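Local coordinates for putative xanthine dehydrogenase YAGS fad-binding subunit (Escherichia coli, PDB 5G5G), which binds the molybdenum and pterin cytosine dinucleotide cofactor in a three-subunit periplasmic aldehyde oxidase, where it probably oxidises aldehydes to carboxylic acids, at residues 475-484 against 516-527. Residues are numbered along the deposited sequence; the frame is centred on the assembly and turned at random.
Sequences ILAQTAAEML and TSGVYAACMKLR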
ATOM      1  N   ILE C 475      19.947  -6.632  13.138  1.00 10.87           N
ATOM      2  CA  ILE C 475      21.002  -5.726  13.549  1.00 11.31           C
ATOM      3  C   ILE C 475      21.299  -5.712  15.051  1.00 11.55           C
ATOM      4  O   ILE C 475      22.452  -5.536  15.448  1.00 11.50           O
ATOM      5  CB  ILE C 475      20.819  -4.295  13.006  1.00 11.19           C
ATOM      6  CG1 ILE C 475      19.501  -3.648  13.492  1.00 11.23           C
ATOM      7  CG2 ILE C 475      20.960  -4.368  11.484  1.00 11.56           C
ATOM      8  CD1 ILE C 475      19.471  -2.113  13.371  1.00 10.94           C
ATOM      9  N   LEU C 476      20.279  -5.967  15.875  1.00 11.47           N
ATOM     10  CA  LEU C 476      20.524  -6.124  17.304  1.00 12.19           C
ATOM     11  C   LEU C 476      21.289  -7.425  17.571  1.00 12.58           C
ATOM     12  O   LEU C 476      22.222  -7.423  18.388  1.00 13.07           O
ATOM     13  CB  LEU C 476      19.212  -6.096  18.097  1.00 12.49           C
ATOM     14  CG  LEU C 476      18.532  -4.706  18.047  1.00 12.64           C
ATOM     15  CD1 LEU C 476      17.063  -4.762  18.445  1.00 13.06           C
ATOM     16  CD2 LEU C 476      19.210  -3.715  18.972  1.00 13.34           C
ATOM     17  N   ALA C 477      20.955  -8.512  16.850  1.00 11.82           N
ATOM     18  CA  ALA C 477      21.745  -9.757  16.956  1.00 12.22           C
ATOM     19  C   ALA C 477      23.205  -9.544  16.516  1.00 12.26           C
ATOM     20  O   ALA C 477      24.160  -9.960  17.188  1.00 12.42           O
ATOM     21  CB  ALA C 477      21.089 -10.875  16.158  1.00 12.02           C
ATOM     22  N   GLN C 478      23.380  -8.818  15.426  1.00 11.94           N
ATOM     23  CA  GLN C 478      24.731  -8.548  14.926  1.00 12.39           C
ATOM     24  C   GLN C 478      25.579  -7.768  15.933  1.00 12.81           C
ATOM     25  O   GLN C 478      26.810  -8.052  16.105  1.00 12.81           O
ATOM     26  CB  GLN C 478      24.690  -7.832  13.607  1.00 12.50           C
ATOM     27  CG  GLN C 478      24.110  -8.660  12.447  1.00 12.86           C
ATOM     28  CD  GLN C 478      23.863  -7.801  11.195  1.00 12.66           C
ATOM     29  OE1 GLN C 478      22.734  -7.420  10.867  1.00 12.94           O
ATOM     30  NE2 GLN C 478      24.944  -7.474  10.489  1.00 12.87           N
ATOM     31  N   THR C 479      24.940  -6.794  16.580  1.00 12.29           N
ATOM     32  CA  THR C 479      25.596  -5.955  17.593  1.00 12.74           C
ATOM     33  C   THR C 479      26.064  -6.750  18.788  1.00 13.43           C
ATOM     34  O   THR C 479      27.251  -6.726  19.177  1.00 13.92           O
ATOM     35  CB  THR C 479      24.694  -4.785  18.028  1.00 12.63           C
ATOM     36  OG1 THR C 479      24.329  -3.998  16.874  1.00 12.61           O
ATOM     37  CG2 THR C 479      25.408  -3.913  19.062  1.00 12.97           C
ATOM     38  N   ALA C 480      25.169  -7.560  19.342  1.00 13.16           N
ATOM     39  CA  ALA C 480      25.555  -8.404  20.442  1.00 13.84           C
ATOM     40  C   ALA C 480      26.637  -9.438  20.077  1.00 14.37           C
ATOM     41  O   ALA C 480      27.590  -9.658  20.828  1.00 14.63           O
ATOM     42  CB  ALA C 480      24.346  -9.071  21.043  1.00 13.71           C
ATOM     43  N   ALA C 481      26.487 -10.063  18.903  1.00 14.31           N
ATOM     44  CA  ALA C 481      27.466 -11.020  18.452  1.00 14.73           C
ATOM     45  C   ALA C 481      28.862 -10.363  18.349  1.00 15.05           C
ATOM     46  O   ALA C 481      29.885 -10.953  18.728  1.00 15.53           O
ATOM     47  CB  ALA C 481      27.035 -11.596  17.104  1.00 14.53           C
ATOM     48  N   GLU C 482      28.898  -9.166  17.764  1.00 14.84           N
ATOM     49  CA  GLU C 482      30.136  -8.441  17.593  1.00 15.59           C
ATOM     50  C   GLU C 482      30.784  -8.153  18.933  1.00 16.11           C
ATOM     51  O   GLU C 482      31.989  -8.354  19.106  1.00 16.16           O
ATOM     52  CB  GLU C 482      29.901  -7.111  16.878  1.00 15.75           C
ATOM     53  CG  GLU C 482      31.200  -6.427  16.463  1.00 16.63           C
ATOM     54  CD  GLU C 482      31.771  -6.988  15.164  1.00 17.04           C
ATOM     55  OE1 GLU C 482      31.042  -6.926  14.124  1.00 16.90           O
ATOM     56  OE2 GLU C 482      32.921  -7.456  15.179  1.00 17.41           O
ATOM     57  N   MET C 483      29.978  -7.670  19.870  1.00 15.96           N
ATOM     58  CA  MET C 483      30.507  -7.255  21.195  1.00 17.38           C
ATOM     59  C   MET C 483      31.023  -8.417  22.043  1.00 18.60           C
ATOM     60  O   MET C 483      31.961  -8.252  22.816  1.00 19.18           O
ATOM     61  CB  MET C 483      29.429  -6.496  21.935  1.00 17.50           C
ATOM     62  CG  MET C 483      29.079  -5.150  21.328  1.00 17.77           C
ATOM     63  SD  MET C 483      30.412  -3.965  21.360  1.00 20.10           S
ATOM     64  CE  MET C 483      30.561  -3.522  23.092  1.00 20.72           C
ATOM     65  N   LEU C 484      30.393  -9.578  21.906  1.00 18.91           N
ATOM     66  CA  LEU C 484      30.674 -10.725  22.754  1.00 20.68           C
ATOM     67  C   LEU C 484      31.561 -11.756  22.095  1.00 21.62           C
ATOM     68  O   LEU C 484      32.003 -12.677  22.771  1.00 22.20           O
ATOM     69  CB  LEU C 484      29.359 -11.348  23.281  1.00 21.52           C
ATOM     70  CG  LEU C 484      28.683 -10.406  24.285  1.00 22.79           C
ATOM     71  CD1 LEU C 484      27.232 -10.757  24.429  1.00 24.44           C
ATOM     72  CD2 LEU C 484      29.348 -10.474  25.632  1.00 24.77           C
ATOM     73  N   THR C 516      20.637  -0.222  18.856  1.00 11.37           N
ATOM     74  CA  THR C 516      21.938  -0.928  18.831  1.00 11.78           C
ATOM     75  C   THR C 516      22.920  -0.312  19.800  1.00 12.17           C
ATOM     76  O   THR C 516      23.701  -1.031  20.410  1.00 12.30           O
ATOM     77  CB  THR C 516      22.562  -1.108  17.451  1.00 11.60           C
ATOM     78  OG1 THR C 516      22.857   0.168  16.877  1.00 11.54           O
ATOM     79  CG2 THR C 516      21.645  -1.912  16.556  1.00 11.12           C
ATOM     80  N   SER C 517      22.866   1.009  19.958  1.00 12.20           N
ATOM     81  CA  SER C 517      23.686   1.685  20.967  1.00 12.65           C
ATOM     82  C   SER C 517      23.322   1.263  22.392  1.00 13.27           C
ATOM     83  O   SER C 517      24.182   1.198  23.257  1.00 13.60           O
ATOM     84  CB  SER C 517      23.659   3.197  20.834  1.00 12.66           C
ATOM     85  OG  SER C 517      24.288   3.590  19.617  1.00 12.93           O
ATOM     86  N   GLY C 518      22.042   1.020  22.662  1.00 13.18           N
ATOM     87  CA  GLY C 518      21.710   0.547  24.013  1.00 13.63           C
ATOM     88  C   GLY C 518      22.217  -0.876  24.215  1.00 13.84           C
ATOM     89  O   GLY C 518      22.646  -1.235  25.292  1.00 14.43           O
ATOM     90  N   VAL C 519      22.174  -1.694  23.164  1.00 13.61           N
ATOM     91  CA  VAL C 519      22.768  -3.037  23.247  1.00 14.37           C
ATOM     92  C   VAL C 519      24.282  -2.926  23.449  1.00 14.61           C
ATOM     93  O   VAL C 519      24.856  -3.604  24.330  1.00 15.19           O
ATOM     94  CB  VAL C 519      22.384  -3.919  21.997  1.00 13.72           C
ATOM     95  CG1 VAL C 519      23.218  -5.210  21.948  1.00 14.38           C
ATOM     96  CG2 VAL C 519      20.914  -4.201  21.999  1.00 13.81           C
ATOM     97  N   TYR C 520      24.917  -1.991  22.751  1.00 14.67           N
ATOM     98  CA  TYR C 520      26.324  -1.675  22.988  1.00 15.25           C
ATOM     99  C   TYR C 520      26.594  -1.404  24.475  1.00 15.86           C
ATOM    100  O   TYR C 520      27.521  -1.972  25.081  1.00 15.83           O
ATOM    101  CB  TYR C 520      26.767  -0.481  22.124  1.00 15.30           C
ATOM    102  CG  TYR C 520      28.197  -0.063  22.328  1.00 16.30           C
ATOM    103  CD1 TYR C 520      28.574   0.769  23.394  1.00 16.98           C
ATOM    104  CD2 TYR C 520      29.204  -0.562  21.495  1.00 16.72           C
ATOM    105  CE1 TYR C 520      29.889   1.126  23.603  1.00 18.01           C
ATOM    106  CE2 TYR C 520      30.525  -0.196  21.686  1.00 17.61           C
ATOM    107  CZ  TYR C 520      30.866   0.641  22.748  1.00 18.38           C
ATOM    108  OH  TYR C 520      32.189   0.983  22.937  1.00 20.19           O
ATOM    109  N   ALA C 521      25.763  -0.555  25.069  1.00 15.65           N
ATOM    110  CA  ALA C 521      25.942  -0.172  26.464  1.00 16.01           C
ATOM    111  C   ALA C 521      25.798  -1.376  27.367  1.00 16.43           C
ATOM    112  O   ALA C 521      26.637  -1.587  28.244  1.00 16.82           O
ATOM    113  CB  ALA C 521      24.954   0.908  26.824  1.00 16.15           C
ATOM    114  N   ALA C 522      24.771  -2.191  27.117  1.00 15.94           N
ATOM    115  CA  ALA C 522      24.538  -3.408  27.920  1.00 16.88           C
ATOM    116  C   ALA C 522      25.704  -4.416  27.746  1.00 17.49           C
ATOM    117  O   ALA C 522      26.201  -4.975  28.722  1.00 18.02           O
ATOM    118  CB  ALA C 522      23.195  -4.037  27.626  1.00 16.71           C
ATOM    119  N   CYS C 523      26.176  -4.564  26.512  1.00 17.65           N
ATOM    120  CA  CYS C 523      27.257  -5.477  26.244  1.00 18.54           C
ATOM    121  C   CYS C 523      28.572  -5.015  26.874  1.00 19.25           C
ATOM    122  O   CYS C 523      29.365  -5.863  27.256  1.00 19.48           O
ATOM    123  CB  CYS C 523      27.434  -5.745  24.750  1.00 18.38           C
ATOM    124  SG  CYS C 523      26.108  -6.689  24.016  1.00 18.42           S
ATOM    125  N   MET C 524      28.821  -3.713  26.979  1.00 19.72           N
ATOM    126  CA  MET C 524      30.053  -3.241  27.594  1.00 21.02           C
ATOM    127  C   MET C 524      30.045  -3.605  29.083  1.00 21.59           C
ATOM    128  O   MET C 524      31.070  -4.076  29.622  1.00 21.22           O
ATOM    129  CB  MET C 524      30.253  -1.741  27.449  1.00 22.01           C
ATOM    130  CG  MET C 524      30.693  -1.332  26.061  1.00 23.01           C
ATOM    131  SD  MET C 524      32.333  -2.026  25.625  1.00 26.48           S
ATOM    132  CE  MET C 524      33.430  -1.181  26.722  1.00 27.63           C
ATOM    133  N   LYS C 525      28.870  -3.487  29.719  1.00 20.86           N
ATOM    134  CA  LYS C 525      28.741  -3.950  31.100  1.00 22.10           C
ATOM    135  C   LYS C 525      28.883  -5.484  31.207  1.00 21.69           C
ATOM    136  O   LYS C 525      29.574  -6.007  32.111  1.00 21.89           O
ATOM    137  CB  LYS C 525      27.419  -3.472  31.695  1.00 23.06           C
ATOM    138  CG  LYS C 525      27.140  -3.894  33.128  1.00 24.67           C
ATOM    139  CD  LYS C 525      28.092  -3.262  34.113  1.00 27.16           C
ATOM    140  CE  LYS C 525      27.703  -3.724  35.497  1.00 30.31           C
ATOM    141  NZ  LYS C 525      28.402  -2.899  36.528  1.00 33.48           N
ATOM    142  N   LEU C 526      28.288  -6.201  30.274  1.00 20.45           N
ATOM    143  CA  LEU C 526      28.369  -7.666  30.293  1.00 20.67           C
ATOM    144  C   LEU C 526      29.808  -8.138  30.093  1.00 21.00           C
ATOM    145  O   LEU C 526      30.246  -9.084  30.754  1.00 21.64           O
ATOM    146  CB  LEU C 526      27.431  -8.282  29.263  1.00 19.96           C
ATOM    147  CG  LEU C 526      27.327  -9.802  29.178  1.00 20.24           C
ATOM    148  CD1 LEU C 526      26.965 -10.402  30.521  1.00 21.30           C
ATOM    149  CD2 LEU C 526      26.294 -10.156  28.130  1.00 19.81           C
ATOM    150  N   ARG C 527      30.551  -7.440  29.245  1.00 20.77           N
ATOM    151  CA  ARG C 527      31.974  -7.737  29.077  1.00 21.61           C
ATOM    152  C   ARG C 527      32.729  -7.548  30.389  1.00 22.81           C
ATOM    153  O   ARG C 527      33.565  -8.371  30.713  1.00 24.21           O
ATOM    154  CB  ARG C 527      32.624  -6.910  27.958  1.00 21.21           C
ATOM    155  CG  ARG C 527      32.247  -7.372  26.549  1.00 20.71           C
ATOM    156  CD  ARG C 527      32.411  -6.237  25.550  1.00 20.05           C
ATOM    157  NE  ARG C 527      33.831  -5.861  25.459  1.00 20.86           N
ATOM    158  CZ  ARG C 527      34.652  -6.067  24.430  1.00 21.17           C
ATOM    159  NH1 ARG C 527      34.249  -6.672  23.306  1.00 21.09           N
ATOM    160  NH2 ARG C 527      35.913  -5.642  24.533  1.00 22.11           N
TER
HETATM  161  O   HOH W   1      34.582  -8.258  20.402  1.00 17.44           O
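R527 reaches over from helix 511-534, its chain bent at chi3 (65°), to grip a main-chain carbonyl at the C-terminal end of helix 472-484: NH1 donates to M483 O over 2.8 Å, with the oxygen at the guanidinium edge and the nitrogen in the carbonyl plane, on a lone pair. A water donating to E482 O accepts a weak bond from the same NH1. Next to this bond, M483 is a knob among Y520, C523, M524 and R527. Bent at chi2 and chi3 (-71°), its chain brings CE over one face of the Y520 ring, 4.0 Å from the centroid, with SD lying obliquely in a Met-aromatic contact; CE also meets M524 SD, while M483 CB packs on C523 CB at 3.5 Å. Toward the N-terminal ends, L476 CD2 meets V519 CG2 at 3.5 Å, and T479 OG1 donates to I475 O over 2.8 Å and also touches T516 CG2. The two helices run nearly parallel, crossing at -27°; V519 and C523 also touch strand 447-453, and I475 the pterin cytosine dinucleotide. With R527 replaced by an alanine, M483 O would probably lose its charged donor and the helix end be less firmly tied. The chemistry implies an apolar, sulfur-rich interface between two helices of the cofactor-binding domain, with one charged hydrogen bond tying the C-terminal end of helix 472-484 to its neighbour.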